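Local coordinates for DNMT2 (PDB 4H0N), which probably methylates a cytosine in the anticodon loop of tRNA(Asp), and cytosine in DNA, using S-adenosyl-L-methionine as methyl donor, at residues 41-46 with 50-55; 146-151 with 321-326; 220-225 with 280-285; 261-266 with 274-279. The protein carries 3 engineered substitutions. All coordinates share one frame; numbering follows the deposited sequence.

Contact 1 of 4, residues 41-46 with 50-55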
loop_
_atom_site.group_PDB
_atom_site.type_symbol
_atom_site.label_atom_id
_atom_site.label_comp_id
_atom_site.label_asym_id
_atom_site.label_seq_id
_atom_site.Cartn_x
_atom_site.Cartn_y
_atom_site.Cartn_z
ATOM N N SER A 41 9.003 9.317 11.094
ATOM C CA SER A 41 10.440 9.555 10.995
ATOM C C SER A 41 10.922 9.237 9.589
ATOM O O SER A 41 11.757 9.944 9.027
ATOM C CB SER A 41 11.202 8.704 12.009
ATOM O OG SER A 41 11.303 7.364 11.565
ATOM N N VAL A 42 10.382 8.164 9.027
ATOM C CA VAL A 42 10.683 7.774 7.659
ATOM C C VAL A 42 10.147 8.824 6.700
ATOM O O VAL A 42 10.809 9.195 5.731
ATOM C CB VAL A 42 10.051 6.418 7.335
ATOM C CG1 VAL A 42 10.181 6.103 5.852
ATOM C CG2 VAL A 42 10.687 5.334 8.188
ATOM N N TYR A 43 8.943 9.308 6.983
ATOM C CA TYR A 43 8.322 10.336 6.156
ATOM C C TYR A 43 9.153 11.617 6.180
ATOM O O TYR A 43 9.366 12.241 5.142
ATOM C CB TYR A 43 6.883 10.620 6.616
ATOM C CG TYR A 43 6.103 11.541 5.695
ATOM C CD1 TYR A 43 5.125 11.039 4.847
ATOM C CD2 TYR A 43 6.345 12.910 5.673
ATOM C CE1 TYR A 43 4.412 11.874 3.997
ATOM C CE2 TYR A 43 5.646 13.749 4.826
ATOM C CZ TYR A 43 4.676 13.230 3.987
ATOM O OH TYR A 43 3.969 14.072 3.145
ATOM N N LYS A 44 9.617 12.003 7.365
ATOM C CA LYS A 44 10.386 13.236 7.517
ATOM C C LYS A 44 11.722 13.145 6.793
ATOM O O LYS A 44 12.274 14.147 6.339
ATOM C CB LYS A 44 10.615 13.553 8.995
ATOM C CG LYS A 44 9.941 14.837 9.454
ATOM C CD LYS A 44 10.410 15.283 10.838
ATOM C CE LYS A 44 11.873 15.708 10.838
ATOM N NZ LYS A 44 12.812 14.571 11.090
ATOM N N HIS A 45 12.233 11.927 6.688
ATOM C CA HIS A 45 13.518 11.696 6.065
ATOM C C HIS A 45 13.451 12.019 4.581
ATOM O O HIS A 45 14.381 12.592 4.015
ATOM C CB HIS A 45 13.950 10.246 6.276
ATOM C CG HIS A 45 15.233 9.899 5.598
ATOM N ND1 HIS A 45 16.466 10.273 6.097
ATOM C CD2 HIS A 45 15.481 9.227 4.448
ATOM C CE1 HIS A 45 17.412 9.837 5.285
ATOM N NE2 HIS A 45 16.846 9.203 4.281
ATOM N N ASN A 46 12.340 11.656 3.951
ATOM C CA ASN A 46 12.194 11.850 2.516
ATOM C C ASN A 46 11.528 13.163 2.143
ATOM O O ASN A 46 11.674 13.645 1.018
ATOM C CB ASN A 46 11.443 10.679 1.894
ATOM C CG ASN A 46 12.270 9.421 1.873
ATOM O OD1 ASN A 46 13.164 9.270 1.039
ATOM N ND2 ASN A 46 11.988 8.510 2.799
ATOM N N THR A 50 7.923 19.029 4.327
ATOM C CA THR A 50 6.478 18.867 4.428
ATOM C C THR A 50 5.933 18.902 5.856
ATOM O O THR A 50 6.456 18.235 6.748
ATOM C CB THR A 50 6.051 17.563 3.751
ATOM O OG1 THR A 50 6.426 17.615 2.370
ATOM C CG2 THR A 50 4.551 17.348 3.867
ATOM N N ASN A 51 4.872 19.679 6.058
ATOM C CA ASN A 51 4.158 19.708 7.332
ATOM C C ASN A 51 3.627 18.337 7.740
ATOM O O ASN A 51 2.667 17.825 7.155
ATOM C CB ASN A 51 3.001 20.704 7.265
ATOM C CG ASN A 51 3.257 21.949 8.081
ATOM O OD1 ASN A 51 3.623 21.871 9.255
ATOM N ND2 ASN A 51 3.069 23.111 7.463
ATOM N N LEU A 52 4.257 17.747 8.750
ATOM C CA LEU A 52 3.856 16.437 9.245
ATOM C C LEU A 52 3.421 16.521 10.704
ATOM O O LEU A 52 4.182 16.962 11.566
ATOM C CB LEU A 52 4.999 15.437 9.073
ATOM C CG LEU A 52 4.960 14.124 9.856
ATOM C CD1 LEU A 52 3.768 13.262 9.459
ATOM C CD2 LEU A 52 6.266 13.379 9.646
ATOM N N LEU A 53 2.192 16.094 10.974
ATOM C CA LEU A 53 1.617 16.235 12.305
ATOM C C LEU A 53 1.355 14.898 12.988
ATOM O O LEU A 53 0.617 14.060 12.477
ATOM C CB LEU A 53 0.327 17.047 12.226
ATOM C CG LEU A 53 0.494 18.274 11.330
ATOM C CD1 LEU A 53 -0.832 18.953 11.103
ATOM C CD2 LEU A 53 1.502 19.248 11.918
ATOM N N ASN A 54 1.977 14.703 14.146
ATOM C CA ASN A 54 1.652 13.574 15.001
ATOM C C ASN A 54 0.345 13.904 15.713
ATOM O O ASN A 54 0.352 14.475 16.801
ATOM C CB ASN A 54 2.773 13.324 16.014
ATOM C CG ASN A 54 2.688 11.951 16.660
ATOM O OD1 ASN A 54 1.601 11.467 16.978
ATOM N ND2 ASN A 54 3.841 11.315 16.852
ATOM N N ARG A 55 -0.773 13.567 15.075
ATOM C CA ARG A 55 -2.098 13.911 15.584
ATOM C C ARG A 55 -3.136 12.871 15.181
ATOM O O ARG A 55 -3.061 12.290 14.100
ATOM C CB ARG A 55 -2.523 15.298 15.085
ATOM C CG ARG A 55 -3.978 15.656 15.372
ATOM C CD ARG A 55 -4.271 17.128 15.099
ATOM N NE ARG A 55 -3.339 18.010 15.798
ATOM C CZ ARG A 55 -2.635 18.977 15.219
ATOM N NH1 ARG A 55 -2.733 19.186 13.915
ATOM N NH2 ARG A 55 -1.824 19.732 15.951
#
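Lys44, on the last turns of helix 37-46, and Leu52, on edge strand 52-53, mark where the two backbones come nearest, with the CA of Lys44 7.5 Å from the CA of Leu52, a spacing that leaves the contact to side chains. Tyr43 and Leu52 share most of it. The CG of Tyr43 stands anti to the backbone N (chi1 -172°), which carries the ring across to 50-55. Thr50 crosses the tyrosine at about a right angle and brings its methyl to the ring's edge, close to the plane, with Thr50 CG2 3.4 Å from Tyr43 OH. Leu52 slides past the ring in the opposite sense, placing its CD2 obliquely 4.0 Å from Tyr43 CD2. That same methyl, Leu52 CD2, meets Lys44 CG at 4.0 Å; the lysine chain then bends twice and leads its amine away. The phenol is gripped elsewhere, for Tyr43 OH is hydrogen-bonded to both Glu8 OE2 and His17 ND1. Ile29 and Ala32 of strand 27-33 also pack against the ring. Strand 27-33, helix 37-46 and strand 52-53 make a beta-alpha-beta crossover of the Rossmann-like methyltransferase fold, whose cofactor pocket includes Arg55, which touches the bound S-adenosyl-L-homocysteine.

Contact 2 of 4, residues 146-151 with 321-326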
loop_
_atom_site.group_PDB
_atom_site.type_symbol
_atom_site.label_atom_id
_atom_site.label_comp_id
_atom_site.label_asym_id
_atom_site.label_seq_id
_atom_site.Cartn_x
_atom_site.Cartn_y
_atom_site.Cartn_z
ATOM N N PHE A 146 -13.060 1.670 -7.653
ATOM C CA PHE A 146 -12.218 0.740 -8.397
ATOM C C PHE A 146 -11.828 -0.456 -7.539
ATOM O O PHE A 146 -11.837 -0.388 -6.312
ATOM C CB PHE A 146 -10.929 1.418 -8.859
ATOM C CG PHE A 146 -11.135 2.617 -9.743
ATOM C CD1 PHE A 146 -11.324 3.874 -9.193
ATOM C CD2 PHE A 146 -11.087 2.498 -11.122
ATOM C CE1 PHE A 146 -11.487 4.979 -10.003
ATOM C CE2 PHE A 146 -11.249 3.598 -11.935
ATOM C CZ PHE A 146 -11.445 4.838 -11.376
ATOM N N LEU A 147 -11.483 -1.551 -8.203
ATOM C CA LEU A 147 -10.785 -2.662 -7.571
ATOM C C LEU A 147 -9.590 -3.002 -8.456
ATOM O O LEU A 147 -9.704 -3.760 -9.424
ATOM C CB LEU A 147 -11.701 -3.874 -7.391
ATOM C CG LEU A 147 -12.584 -3.901 -6.140
ATOM C CD1 LEU A 147 -13.525 -5.098 -6.164
ATOM C CD2 LEU A 147 -11.740 -3.914 -4.865
ATOM N N LEU A 148 -8.444 -2.420 -8.119
ATOM C CA LEU A 148 -7.266 -2.506 -8.960
ATOM C C LEU A 148 -6.135 -3.294 -8.340
ATOM O O LEU A 148 -5.912 -3.273 -7.126
ATOM C CB LEU A 148 -6.755 -1.115 -9.293
ATOM C CG LEU A 148 -7.731 -0.261 -10.085
ATOM C CD1 LEU A 148 -7.107 1.087 -10.366
ATOM C CD2 LEU A 148 -8.108 -0.961 -11.378
ATOM N N CYS A 149 -5.421 -3.986 -9.214
ATOM C CA CYS A 149 -4.202 -4.680 -8.878
ATOM C C CYS A 149 -3.125 -4.027 -9.732
ATOM O O CYS A 149 -3.398 -3.621 -10.861
ATOM C CB CYS A 149 -4.350 -6.150 -9.244
ATOM S SG CYS A 149 -3.058 -7.190 -8.612
ATOM N N PRO A 150 -1.905 -3.890 -9.191
ATOM C CA PRO A 150 -0.792 -3.320 -9.955
ATOM C C PRO A 150 -0.417 -4.169 -11.172
ATOM O O PRO A 150 0.258 -3.680 -12.072
ATOM C CB PRO A 150 0.362 -3.329 -8.946
ATOM C CG PRO A 150 -0.278 -3.327 -7.631
ATOM C CD PRO A 150 -1.543 -4.116 -7.783
ATOM N N SER A 151 -0.838 -5.430 -11.191
ATOM C CA SER A 151 -0.511 -6.319 -12.299
ATOM C C SER A 151 -1.216 -5.917 -13.587
ATOM O O SER A 151 -0.832 -6.359 -14.668
ATOM C CB SER A 151 -0.828 -7.773 -11.946
ATOM O OG SER A 151 -2.142 -7.905 -11.432
ATOM N N VAL A 321 2.768 3.259 -5.567
ATOM C CA VAL A 321 2.850 4.636 -6.032
ATOM C C VAL A 321 2.311 4.822 -7.457
ATOM O O VAL A 321 1.724 5.853 -7.775
ATOM C CB VAL A 321 4.301 5.177 -5.887
ATOM C CG1 VAL A 321 4.491 6.486 -6.623
ATOM C CG2 VAL A 321 4.651 5.335 -4.419
ATOM N N LYS A 322 2.477 3.810 -8.300
ATOM C CA LYS A 322 2.069 3.918 -9.700
ATOM C C LYS A 322 0.557 3.939 -9.894
ATOM O O LYS A 322 0.029 4.777 -10.623
ATOM C CB LYS A 322 2.687 2.793 -10.526
ATOM C CG LYS A 322 2.122 2.662 -11.922
ATOM C CD LYS A 322 3.235 2.638 -12.943
ATOM C CE LYS A 322 2.793 1.917 -14.205
ATOM N NZ LYS A 322 3.666 2.203 -15.376
ATOM N N VAL A 323 -0.136 3.015 -9.245
ATOM C CA VAL A 323 -1.586 2.934 -9.366
ATOM C C VAL A 323 -2.261 4.236 -8.931
ATOM O O VAL A 323 -3.182 4.718 -9.594
ATOM C CB VAL A 323 -2.150 1.754 -8.553
ATOM C CG1 VAL A 323 -3.666 1.717 -8.643
ATOM C CG2 VAL A 323 -1.557 0.446 -9.050
ATOM N N ILE A 324 -1.791 4.816 -7.831
ATOM C CA ILE A 324 -2.398 6.038 -7.308
ATOM C C ILE A 324 -2.138 7.227 -8.227
ATOM O O ILE A 324 -3.013 8.072 -8.439
ATOM C CB ILE A 324 -1.909 6.345 -5.883
ATOM C CG1 ILE A 324 -2.393 5.258 -4.932
ATOM C CG2 ILE A 324 -2.405 7.703 -5.410
ATOM C CD1 ILE A 324 -2.000 5.508 -3.538
ATOM N N SER A 325 -0.932 7.275 -8.779
ATOM C CA SER A 325 -0.575 8.299 -9.741
ATOM C C SER A 325 -1.531 8.242 -10.932
ATOM O O SER A 325 -2.000 9.275 -11.424
ATOM C CB SER A 325 0.869 8.106 -10.193
ATOM O OG SER A 325 1.309 9.202 -10.974
ATOM N N GLU A 326 -1.844 7.030 -11.380
ATOM C CA GLU A 326 -2.784 6.860 -12.485
ATOM C C GLU A 326 -4.216 7.269 -12.140
ATOM O O GLU A 326 -4.933 7.783 -12.994
ATOM C CB GLU A 326 -2.742 5.428 -13.024
ATOM C CG GLU A 326 -1.440 5.092 -13.732
ATOM C CD GLU A 326 -1.136 6.041 -14.881
ATOM O OE1 GLU A 326 -2.026 6.264 -15.734
ATOM O OE2 GLU A 326 -0.007 6.575 -14.928
#
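Pro150 and Val323 bring the two backbones closest, with the CA of Pro150 6.3 Å from the CA of Val323, where the chain leaving strand 141-148 passes the start of helix 321-332. A single helix residue serves the whole contact, and it does so by dividing its two methyls. Val323 CG1, trans to the main-chain nitrogen (chi1 178°), meets Leu148 CD1 at 3.9 Å, the leucine and valine side chains crossing at a slant. The other branch turns to the proline: Val323 CG2 lies 3.9 Å from Pro150 CA and touches the pyrrolidine ring at Pro150 CG, 4.2 Å away. The three residues are buried and the touching atoms are all carbon, so the contact is apolar packing. Tyr163, on the neighbouring antiparallel strand 161-168, packs against both Leu148 and Val323, and Leu327, one helical turn beyond Val323, extends the same apolar layer over Leu148 and Phe146. At the helix's beginning, Asn320 OD1 accepts a hydrogen bond from the backbone N of Val323. The arrangement is helix-on-sheet packing of an alpha/beta methyltransferase domain: the last helix of the chain lies on the end of the seven-stranded sheet that carries strands 161-168 and 141-148.

Contact 3 of 4, residues 220-225 with 280-285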
loop_
_atom_site.group_PDB
_atom_site.type_symbol
_atom_site.label_atom_id
_atom_site.label_comp_id
_atom_site.label_asym_id
_atom_site.label_seq_id
_atom_site.Cartn_x
_atom_site.Cartn_y
_atom_site.Cartn_z
ATOM N N PHE A 220 5.740 -21.666 0.220
ATOM C CA PHE A 220 6.426 -20.502 -0.311
ATOM C C PHE A 220 5.993 -20.279 -1.744
ATOM O O PHE A 220 5.761 -21.235 -2.480
ATOM C CB PHE A 220 7.938 -20.721 -0.281
ATOM C CG PHE A 220 8.570 -20.418 1.044
ATOM C CD1 PHE A 220 8.097 -19.385 1.834
ATOM C CD2 PHE A 220 9.648 -21.159 1.496
ATOM C CE1 PHE A 220 8.687 -19.100 3.055
ATOM C CE2 PHE A 220 10.239 -20.884 2.719
ATOM C CZ PHE A 220 9.756 -19.854 3.500
ATOM N N ASP A 221 5.868 -19.016 -2.137
ATOM C CA ASP A 221 5.780 -18.675 -3.551
ATOM C C ASP A 221 7.121 -18.127 -3.991
ATOM O O ASP A 221 7.574 -17.103 -3.485
ATOM C CB ASP A 221 4.703 -17.631 -3.832
ATOM C CG ASP A 221 4.676 -17.219 -5.297
ATOM O OD1 ASP A 221 4.727 -16.004 -5.584
ATOM O OD2 ASP A 221 4.617 -18.116 -6.167
ATOM N N ILE A 222 7.756 -18.803 -4.937
ATOM C CA ILE A 222 9.089 -18.411 -5.354
ATOM C C ILE A 222 9.073 -17.553 -6.612
ATOM O O ILE A 222 8.281 -17.782 -7.527
ATOM C CB ILE A 222 9.984 -19.638 -5.587
ATOM C CG1 ILE A 222 9.671 -20.723 -4.553
ATOM C CG2 ILE A 222 11.457 -19.232 -5.570
ATOM C CD1 ILE A 222 10.817 -21.067 -3.639
ATOM N N CYS A 223 9.955 -16.560 -6.643
ATOM C CA CYS A 223 10.161 -15.749 -7.836
ATOM C C CYS A 223 11.585 -15.839 -8.368
ATOM O O CYS A 223 12.530 -16.111 -7.624
ATOM C CB CYS A 223 9.802 -14.295 -7.561
ATOM S SG CYS A 223 8.044 -14.055 -7.366
ATOM N N TYR A 224 11.719 -15.604 -9.668
ATOM C CA TYR A 224 13.012 -15.601 -10.333
ATOM C C TYR A 224 13.110 -14.312 -11.140
ATOM O O TYR A 224 12.146 -13.550 -11.209
ATOM C CB TYR A 224 13.145 -16.836 -11.223
ATOM C CG TYR A 224 12.558 -18.072 -10.583
ATOM C CD1 TYR A 224 13.346 -18.937 -9.834
ATOM C CD2 TYR A 224 11.204 -18.360 -10.707
ATOM C CE1 TYR A 224 12.803 -20.056 -9.236
ATOM C CE2 TYR A 224 10.653 -19.471 -10.110
ATOM C CZ TYR A 224 11.455 -20.316 -9.379
ATOM O OH TYR A 224 10.886 -21.420 -8.794
ATOM N N LYS A 225 14.268 -14.055 -11.739
ATOM C CA LYS A 225 14.469 -12.820 -12.494
ATOM C C LYS A 225 13.523 -12.690 -13.693
ATOM O O LYS A 225 13.224 -11.579 -14.132
ATOM C CB LYS A 225 15.921 -12.705 -12.949
ATOM C CG LYS A 225 16.373 -13.848 -13.835
ATOM C CD LYS A 225 17.883 -13.840 -14.004
ATOM C CE LYS A 225 18.410 -15.233 -14.320
ATOM N NZ LYS A 225 19.864 -15.219 -14.641
ATOM N N LEU A 280 19.365 -23.883 -2.019
ATOM C CA LEU A 280 18.636 -23.155 -3.051
ATOM C C LEU A 280 18.910 -21.652 -2.978
ATOM O O LEU A 280 18.499 -20.902 -3.857
ATOM C CB LEU A 280 17.129 -23.421 -2.946
ATOM C CG LEU A 280 16.595 -24.626 -3.723
ATOM C CD1 LEU A 280 15.071 -24.665 -3.682
ATOM C CD2 LEU A 280 17.107 -24.589 -5.159
ATOM N N LYS A 281 19.606 -21.232 -1.924
ATOM C CA LYS A 281 19.868 -19.820 -1.633
ATOM C C LYS A 281 18.624 -18.898 -1.691
ATOM O O LYS A 281 18.720 -17.729 -2.082
ATOM C CB LYS A 281 21.059 -19.274 -2.454
ATOM C CG LYS A 281 20.735 -18.827 -3.897
ATOM C CD LYS A 281 21.980 -18.339 -4.651
ATOM C CE LYS A 281 22.162 -19.034 -5.919
ATOM N NZ LYS A 281 23.588 -18.898 -6.396
ATOM N N LEU A 282 17.470 -19.421 -1.282
ATOM C CA LEU A 282 16.261 -18.608 -1.203
ATOM C C LEU A 282 16.493 -17.439 -0.262
ATOM O O LEU A 282 17.043 -17.608 0.819
ATOM C CB LEU A 282 15.084 -19.434 -0.701
ATOM C CG LEU A 282 14.679 -20.594 -1.602
ATOM C CD1 LEU A 282 13.614 -21.443 -0.935
ATOM C CD2 LEU A 282 14.186 -20.059 -2.928
ATOM N N ARG A 283 16.079 -16.250 -0.680
ATOM C CA ARG A 283 16.245 -15.059 0.140
ATOM C C ARG A 283 15.022 -14.176 0.022
ATOM O O ARG A 283 14.254 -14.291 -0.929
ATOM C CB ARG A 283 17.468 -14.264 -0.308
ATOM C CG ARG A 283 17.276 -13.537 -1.629
ATOM C CD ARG A 283 18.134 -12.288 -1.666
ATOM N NE ARG A 283 18.319 -11.767 -3.017
ATOM C CZ ARG A 283 17.578 -10.806 -3.555
ATOM N NH1 ARG A 283 16.587 -10.260 -2.859
ATOM N NH2 ARG A 283 17.826 -10.396 -4.790
ATOM N N TYR A 284 14.846 -13.287 0.990
ATOM C CA TYR A 284 13.784 -12.297 0.915
ATOM C C TYR A 284 14.152 -11.174 -0.053
ATOM O O TYR A 284 15.322 -10.991 -0.392
ATOM C CB TYR A 284 13.513 -11.715 2.297
ATOM C CG TYR A 284 13.059 -12.735 3.312
ATOM C CD1 TYR A 284 11.795 -13.306 3.238
ATOM C CD2 TYR A 284 13.890 -13.119 4.359
ATOM C CE1 TYR A 284 11.372 -14.238 4.170
ATOM C CE2 TYR A 284 13.478 -14.052 5.296
ATOM C CZ TYR A 284 12.220 -14.607 5.196
ATOM O OH TYR A 284 11.811 -15.530 6.133
ATOM N N PHE A 285 13.148 -10.433 -0.513
ATOM C CA PHE A 285 13.420 -9.193 -1.223
ATOM C C PHE A 285 13.917 -8.176 -0.201
ATOM O O PHE A 285 13.445 -8.154 0.937
ATOM C CB PHE A 285 12.165 -8.674 -1.934
ATOM C CG PHE A 285 11.743 -9.504 -3.124
ATOM C CD1 PHE A 285 12.421 -9.407 -4.333
ATOM C CD2 PHE A 285 10.662 -10.370 -3.039
ATOM C CE1 PHE A 285 12.036 -10.169 -5.430
ATOM C CE2 PHE A 285 10.271 -11.134 -4.131
ATOM C CZ PHE A 285 10.956 -11.033 -5.327
#
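Arg283 NH1 is held by two acceptors: it gives a hydrogen bond to Tyr284 O at 2.9 Å and forms a salt bridge with Glu289 OE1. The bond to Tyr284 O is fairly straight, with an N-H...O angle of 157°, and the oxygen lies in the guanidinium plane, whereas the donor is tilted 27° from the carbonyl plane. Together the two partners would limit rotation of this buried guanidinium and pin the loop 280-285 to the helix that follows it. Across the contact the meeting is apolar and fairly wide, the CA of Ile222 standing 8.3 Å from the CA of Leu282. Ile222 and Leu282 cross at about a right angle, and the isoleucine tip fits against both leucine methyls: Ile222 CD1 is 3.6 Å from Leu282 CD2 and 3.9 Å from Leu282 CD1. Ile222 CG2 adds a second touch on Leu282 CD2 at 3.9 Å. Farther on, Cys223 meets the phenylalanine at its edge, with Cys223 CB near the ring plane and 4.1 Å from Phe285 CZ. Ile247, on the strand that pairs in parallel with 222-223, also receives Leu282. The chemistry is thus divided: the directional bonds of Arg283 stay within 280-285 and reach out to Glu289, while the joint between the segments rests on undirected carbon contacts, largely buried, with Ile222 still partly exposed.

Contact 4 of 4, residues 261-266 with 274-279. Engineered in segment 261-266: Ala261 (natural residue Glu), Ala262 (natural residue Glu), Ala264 (natural residue Lys).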
loop_
_atom_site.group_PDB
_atom_site.type_symbol
_atom_site.label_atom_id
_atom_site.label_comp_id
_atom_site.label_asym_id
_atom_site.label_seq_id
_atom_site.Cartn_x
_atom_site.Cartn_y
_atom_site.Cartn_z
ATOM N N ALA A 261 11.225 -32.057 -5.244
ATOM C CA ALA A 261 10.970 -33.477 -5.456
ATOM C C ALA A 261 11.808 -34.328 -4.509
ATOM O O ALA A 261 11.307 -35.271 -3.896
ATOM C CB ALA A 261 11.257 -33.858 -6.897
ATOM N N ALA A 262 13.090 -33.993 -4.400
ATOM C CA ALA A 262 13.995 -34.723 -3.523
ATOM C C ALA A 262 13.593 -34.544 -2.060
ATOM O O ALA A 262 13.757 -35.450 -1.248
ATOM C CB ALA A 262 15.428 -34.273 -3.752
ATOM N N ALA A 263 13.050 -33.375 -1.733
ATOM C CA ALA A 263 12.579 -33.103 -0.380
ATOM C C ALA A 263 11.256 -33.804 -0.098
ATOM O O ALA A 263 10.834 -33.899 1.053
ATOM C CB ALA A 263 12.433 -31.617 -0.157
ATOM N N ALA A 264 10.603 -34.289 -1.151
ATOM C CA ALA A 264 9.330 -34.990 -1.006
ATOM C C ALA A 264 9.527 -36.411 -0.486
ATOM O O ALA A 264 8.622 -36.990 0.116
ATOM C CB ALA A 264 8.565 -35.000 -2.325
ATOM N N GLN A 265 10.710 -36.968 -0.722
ATOM C CA GLN A 265 11.039 -38.300 -0.230
ATOM C C GLN A 265 11.679 -38.184 1.145
ATOM O O GLN A 265 12.596 -38.937 1.479
ATOM C CB GLN A 265 12.014 -38.998 -1.177
ATOM C CG GLN A 265 11.614 -38.960 -2.633
ATOM C CD GLN A 265 12.811 -39.092 -3.549
ATOM O OE1 GLN A 265 12.978 -38.313 -4.490
ATOM N NE2 GLN A 265 13.663 -40.072 -3.271
ATOM N N ASN A 266 11.201 -37.228 1.934
ATOM C CA ASN A 266 11.747 -36.994 3.262
ATOM C C ASN A 266 10.682 -36.581 4.262
ATOM O O ASN A 266 9.539 -36.291 3.895
ATOM C CB ASN A 266 12.829 -35.919 3.211
ATOM C CG ASN A 266 14.114 -36.423 2.610
ATOM O OD1 ASN A 266 14.963 -36.970 3.308
ATOM N ND2 ASN A 266 14.261 -36.253 1.303
ATOM N N VAL A 274 15.632 -29.820 5.139
ATOM C CA VAL A 274 16.166 -28.452 5.189
ATOM C C VAL A 274 17.491 -28.270 4.435
ATOM O O VAL A 274 17.695 -27.241 3.785
ATOM C CB VAL A 274 16.303 -27.938 6.658
ATOM C CG1 VAL A 274 17.191 -26.704 6.748
ATOM C CG2 VAL A 274 14.931 -27.655 7.263
ATOM N N GLU A 275 18.381 -29.260 4.511
ATOM C CA GLU A 275 19.669 -29.174 3.819
ATOM C C GLU A 275 19.488 -28.983 2.312
ATOM O O GLU A 275 20.266 -28.271 1.672
ATOM C CB GLU A 275 20.552 -30.397 4.099
ATOM C CG GLU A 275 20.084 -31.694 3.442
ATOM C CD GLU A 275 21.238 -32.559 2.962
ATOM O OE1 GLU A 275 22.306 -31.999 2.639
ATOM O OE2 GLU A 275 21.078 -33.797 2.902
ATOM N N LEU A 276 18.454 -29.605 1.755
ATOM C CA LEU A 276 18.172 -29.465 0.334
ATOM C C LEU A 276 17.699 -28.050 0.002
ATOM O O LEU A 276 18.067 -27.489 -1.028
ATOM C CB LEU A 276 17.137 -30.497 -0.112
ATOM C CG LEU A 276 17.535 -31.957 0.100
ATOM C CD1 LEU A 276 16.508 -32.894 -0.514
ATOM C CD2 LEU A 276 18.920 -32.217 -0.469
ATOM N N PHE A 277 16.888 -27.473 0.882
ATOM C CA PHE A 277 16.392 -26.118 0.683
ATOM C C PHE A 277 17.418 -25.058 1.055
ATOM O O PHE A 277 17.349 -23.930 0.571
ATOM C CB PHE A 277 15.098 -25.897 1.465
ATOM C CG PHE A 277 13.911 -26.556 0.844
ATOM C CD1 PHE A 277 13.305 -26.002 -0.269
ATOM C CD2 PHE A 277 13.409 -27.736 1.358
ATOM C CE1 PHE A 277 12.215 -26.608 -0.857
ATOM C CE2 PHE A 277 12.322 -28.348 0.776
ATOM C CZ PHE A 277 11.722 -27.783 -0.334
ATOM N N LYS A 278 18.359 -25.417 1.921
ATOM C CA LYS A 278 19.438 -24.512 2.294
ATOM C C LYS A 278 20.294 -24.163 1.076
ATOM O O LYS A 278 20.809 -23.047 0.972
ATOM C CB LYS A 278 20.305 -25.135 3.390
ATOM C CG LYS A 278 20.230 -24.440 4.742
ATOM C CD LYS A 278 21.526 -23.707 5.059
ATOM C CE LYS A 278 22.728 -24.615 4.838
ATOM N NZ LYS A 278 24.012 -24.017 5.302
ATOM N N GLU A 279 20.426 -25.112 0.151
ATOM C CA GLU A 279 21.301 -24.941 -1.007
ATOM C C GLU A 279 20.587 -24.366 -2.228
ATOM O O GLU A 279 21.138 -24.355 -3.332
ATOM C CB GLU A 279 22.019 -26.254 -1.355
ATOM C CG GLU A 279 21.109 -27.416 -1.740
ATOM C CD GLU A 279 21.811 -28.767 -1.648
ATOM O OE1 GLU A 279 22.285 -29.119 -0.546
ATOM O OE2 GLU A 279 21.887 -29.479 -2.673
#
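Ala263 and Leu276 are where the backbones of 261-266 and 274-279 come nearest, the CA of Ala263 lying 6.7 Å from the CA of Leu276. Aliphatic packing is the first kind of interaction, and one methyl supplies it: Leu276 CD1 rests 3.7 Å from Ala262 CB, the methyl of an engineered alanine that replaces a natural glutamate, and 4.3 Å from Ala263 CB. Leu276 has its CG anti to the carbonyl carbon (chi1 -60°) and CD1 at the far end of an extended branch, which lets this methyl span both alanines. The second kind joins a methyl to an aromatic ring. Ala263 CB comes obliquely to the phenylalanine, 3.4 Å from Phe277 CE2 and 3.9 Å from Phe277 CZ. Polar bonding stays within 261-266, where Asn266 ND2 makes a weak hydrogen bond to Ala262 O, with its amide beside Leu276 CD1. Around the contact, Tyr260 of helix 253-262 meets the Phe277 ring edge-to-face, Phe273 lies against both Ala263 and Phe277, and Cys259 touches Leu276 and Phe277. The consecutive helices 253-262 and 271-278, running roughly antiparallel here, pack as a helical hairpin, and on its other flank Val274 and Lys278 lean on Glu211 of helix 211-214.

The four contacts fall into two groups. Contacts 1 and 2 both reach the seven-stranded sheet, with centres about 24 Å apart: contact 1 lies at its outer strand 52-53, and contact 2 at the opposite edge strand, 141-148. Contacts 3 and 4, their centres about 15 Å apart, adjoin in sequence at residues 279 and 280; those centres are about 22 and 35 Å from the centre of the chain. Along the chain, contact 1 closes first; contact 2 then spans a long excursion that includes contact 3, which in turn encloses contact 4. The final helix thus returns to the sheet after the chain has run through a peripheral lobe, consistent with the catalytic core and smaller target-recognition region of C5-methyltransferases.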